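Local coordinates for protein laccase (Botrytis aclada, PDB 3SQR) that oxidises phenolic substrates such as hydroquinones at copper centres while reducing dioxygen to water, probably in lignin breakdown and detoxification of lignin-derived products, at residues A[71-77]-A[88-93]. Sequence-based numbering, arbitrary orientation. Where two conformers were deposited one is given.
Sequences WLSVENS and AMTFNG. With NAG (2-acetamido-2-deoxy-beta-D-glucopyranose), chain G; NAG (2-acetamido-2-deoxy-beta-D-glucopyranose), chain H.
The Phe91 ring is met obliquely, at CD1 and CE1, by two branched aliphatic side chains of the neighbouring strand: Val74 CG2 lies 3.8 Å from Phe91 CE1, and Leu72 CD1 approaches Phe91 CD1. In the non-hydrogen-bonded antiparallel pair Val74-Phe91 the two side chains lie side by side, pointing the same way, into the interior, where Tyr167 meets the ring and His168, a type 3 copper ligand, lies about 5 Å away, side chain to side chain. Leu72, Val74 and Phe91 are buried and wholly apolar, as this inner face requires, and beta-branched valine also favours the extended strand backbone.

The face of Glu75, Ser77, Thr90 and Ala88 is largely polar. Ser73 OG donates to Glu75 OE2. Ser77 OG and Thr90 OG1 share a hydrogen bond of 2.7 Å, and the Thr90 methyl CG2 also packs on Ser77 CB. Thr90 OG1 sits between its own backbone N and carbonyl carbon (chi1 70°), a rotation that turns it to Ser77 and lets it take a weak bond from Gly93 N. Backbone pairs Glu75-Thr90 and Ser77-Ala88 each exchange two hydrogen bonds.

Where strand 86-91 ends, Asn92 prolongs the ladder with its side chain. Its backbone N donates to Ser73 O, while Asn92 OD1 takes an almost straight bond (176°) from Ser73 N at 2.8 Å. The amide is thereby held from both ends, since ND2 is bonded covalently to C1 of a NAG. That sugar returns its N2 to Trp71 O at 2.7 Å and rests C6 on Ser73 CB. Asn92 and Gly93 both have positive phi, readily adopted by asparagine and glycine as the chain turns away. A second NAG, on Asn76, places its methyl C8 3.6 Å from Met89 CE.

The whole is an antiparallel beta hairpin, here carrying two N-linked sugars, at the edge of a sheet of the first cupredoxin domain; such domains build multicopper oxidases.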
loop_
_atom_site.group_PDB
_atom_site.type_symbol
_atom_site.label_atom_id
_atom_site.label_comp_id
_atom_site.label_asym_id
_atom_site.label_seq_id
_atom_site.Cartn_x
_atom_site.Cartn_y
_atom_site.Cartn_z
ATOM N N TRP A 71 19.940 5.110 5.400
ATOM C CA TRP A 71 19.737 5.323 6.806
ATOM C C TRP A 71 18.451 6.101 6.950
ATOM O O TRP A 71 18.311 7.149 6.356
ATOM C CB TRP A 71 20.927 6.084 7.450
ATOM C CG TRP A 71 22.102 5.260 7.731
ATOM C CD1 TRP A 71 22.411 4.628 8.923
ATOM C CD2 TRP A 71 23.139 4.945 6.823
ATOM N NE1 TRP A 71 23.593 3.916 8.786
ATOM C CE2 TRP A 71 24.058 4.110 7.506
ATOM C CE3 TRP A 71 23.390 5.282 5.482
ATOM C CZ2 TRP A 71 25.163 3.605 6.890
ATOM C CZ3 TRP A 71 24.513 4.802 4.888
ATOM C CH2 TRP A 71 25.393 3.985 5.589
ATOM N N LEU A 72 17.497 5.582 7.690
ATOM C CA LEU A 72 16.234 6.299 7.877
ATOM C C LEU A 72 16.043 6.497 9.336
ATOM O O LEU A 72 16.266 5.600 10.148
ATOM C CB LEU A 72 15.023 5.521 7.340
ATOM C CG LEU A 72 14.974 5.268 5.828
ATOM C CD1 LEU A 72 13.779 4.431 5.393
ATOM C CD2 LEU A 72 14.992 6.601 5.140
ATOM N N SER A 73 15.555 7.667 9.651
ATOM C CA SER A 73 15.208 7.987 11.009
ATOM C C SER A 73 13.721 8.256 11.090
ATOM O O SER A 73 13.171 9.126 10.412
ATOM C CB SER A 73 16.037 9.185 11.473
ATOM O OG SER A 73 15.494 9.741 12.653
ATOM N N VAL A 74 13.056 7.502 11.958
ATOM C CA VAL A 74 11.658 7.697 12.217
ATOM C C VAL A 74 11.525 8.787 13.241
ATOM O O VAL A 74 12.009 8.647 14.362
ATOM C CB VAL A 74 10.964 6.428 12.689
ATOM C CG1 VAL A 74 9.519 6.701 13.101
ATOM C CG2 VAL A 74 11.076 5.391 11.567
ATOM N N GLU A 75 10.906 9.864 12.819
ATOM C CA GLU A 75 10.901 11.090 13.611
ATOM C C GLU A 75 9.568 11.655 13.937
ATOM O O GLU A 75 8.573 11.471 13.275
ATOM C CB GLU A 75 11.716 12.165 12.889
ATOM C CG GLU A 75 13.052 11.645 12.468
ATOM C CD GLU A 75 14.084 12.687 12.194
ATOM O OE1 GLU A 75 13.764 13.782 11.669
ATOM O OE2 GLU A 75 15.246 12.371 12.513
ATOM N N ASN A 76 9.583 12.385 15.048
ATOM C CA ASN A 76 8.460 13.111 15.512
ATOM C C ASN A 76 8.615 14.558 15.095
ATOM O O ASN A 76 9.515 15.246 15.562
ATOM C CB ASN A 76 8.382 12.896 17.023
ATOM C CG ASN A 76 7.055 13.285 17.584
ATOM O OD1 ASN A 76 6.232 14.016 16.988
ATOM N ND2 ASN A 76 6.827 12.797 18.802
ATOM N N SER A 77 7.801 14.991 14.154
ATOM C CA SER A 77 8.029 16.194 13.417
ATOM C C SER A 77 6.897 17.192 13.484
ATOM O O SER A 77 5.802 16.927 14.016
ATOM C CB SER A 77 8.205 15.762 11.946
ATOM O OG SER A 77 9.128 14.689 11.797
ATOM N N ALA A 88 3.661 15.393 12.875
ATOM C CA ALA A 88 3.728 14.226 11.992
ATOM C C ALA A 88 4.721 13.235 12.498
ATOM O O ALA A 88 5.601 13.534 13.290
ATOM C CB ALA A 88 4.046 14.641 10.535
ATOM N N MET A 89 4.574 12.007 12.038
ATOM C CA MET A 89 5.545 10.978 12.196
ATOM C C MET A 89 6.108 10.667 10.838
ATOM O O MET A 89 5.367 10.257 9.922
ATOM C CB MET A 89 4.928 9.731 12.800
ATOM C CG MET A 89 4.244 10.040 14.068
ATOM S SD MET A 89 3.770 8.572 14.993
ATOM C CE MET A 89 2.860 9.326 16.374
ATOM N N THR A 90 7.409 10.904 10.714
ATOM C CA THR A 90 8.043 10.945 9.428
ATOM C C THR A 90 9.285 10.078 9.369
ATOM O O THR A 90 9.940 9.826 10.353
ATOM C CB THR A 90 8.447 12.379 9.050
ATOM O OG1 THR A 90 9.529 12.858 9.861
ATOM C CG2 THR A 90 7.273 13.333 9.168
ATOM N N PHE A 91 9.686 9.757 8.144
ATOM C CA PHE A 91 11.026 9.364 7.864
ATOM C C PHE A 91 11.773 10.645 7.521
ATOM O O PHE A 91 11.514 11.324 6.489
ATOM C CB PHE A 91 11.068 8.458 6.656
ATOM C CG PHE A 91 10.331 7.168 6.856
ATOM C CD1 PHE A 91 10.897 6.199 7.654
ATOM C CD2 PHE A 91 9.090 6.951 6.274
ATOM C CE1 PHE A 91 10.283 4.980 7.840
ATOM C CE2 PHE A 91 8.444 5.712 6.455
ATOM C CZ PHE A 91 9.041 4.758 7.240
ATOM N N ASN A 92 12.710 11.000 8.367
ATOM C CA ASN A 92 13.667 12.053 8.007
ATOM C C ASN A 92 13.052 13.397 7.792
ATOM O O ASN A 92 13.531 14.201 6.993
ATOM C CB ASN A 92 14.496 11.593 6.788
ATOM C CG ASN A 92 15.554 10.688 7.215
ATOM O OD1 ASN A 92 15.278 9.535 7.574
ATOM N ND2 ASN A 92 16.782 11.171 7.247
ATOM N N GLY A 93 11.955 13.626 8.478
ATOM C CA GLY A 93 11.399 14.957 8.618
ATOM C C GLY A 93 10.621 15.495 7.441
ATOM O O GLY A 93 10.330 16.664 7.381
HETATM C C1 NAG G . 17.906 10.428 7.768
HETATM C C2 NAG G . 19.202 10.420 6.993
HETATM C C3 NAG G . 20.282 9.699 7.758
HETATM C C4 NAG G . 20.438 10.354 9.098
HETATM C C5 NAG G . 19.121 10.354 9.823
HETATM C C6 NAG G . 19.204 11.020 11.199
HETATM C C7 NAG G . 18.625 10.316 4.616
HETATM C C8 NAG G . 18.338 9.368 3.484
HETATM N N2 NAG G . 18.940 9.690 5.763
HETATM O O3 NAG G . 21.456 9.854 7.057
HETATM O O4 NAG G . 21.361 9.625 9.821
HETATM O O5 NAG G . 18.133 11.049 9.055
HETATM O O6 NAG G . 19.600 12.398 10.997
HETATM O O7 NAG G . 18.553 11.536 4.465
HETATM C C1 NAG H . 5.647 13.156 19.476
HETATM C C2 NAG H . 5.342 12.192 20.586
HETATM C C3 NAG H . 4.148 12.690 21.363
HETATM C C4 NAG H . 4.354 14.112 21.880
HETATM C C5 NAG H . 4.739 14.960 20.682
HETATM C C6 NAG H . 4.995 16.402 21.135
HETATM C C7 NAG H . 5.643 9.890 19.928
HETATM C C8 NAG H . 4.988 8.742 19.236
HETATM N N2 NAG H . 4.921 10.943 19.987
HETATM O O3 NAG H . 3.893 11.784 22.397
HETATM O O4 NAG H . 3.121 14.582 22.405
HETATM O O5 NAG H . 5.919 14.412 20.106
HETATM O O6 NAG H . 6.131 16.391 21.974
HETATM O O7 NAG H . 6.771 9.801 20.376
#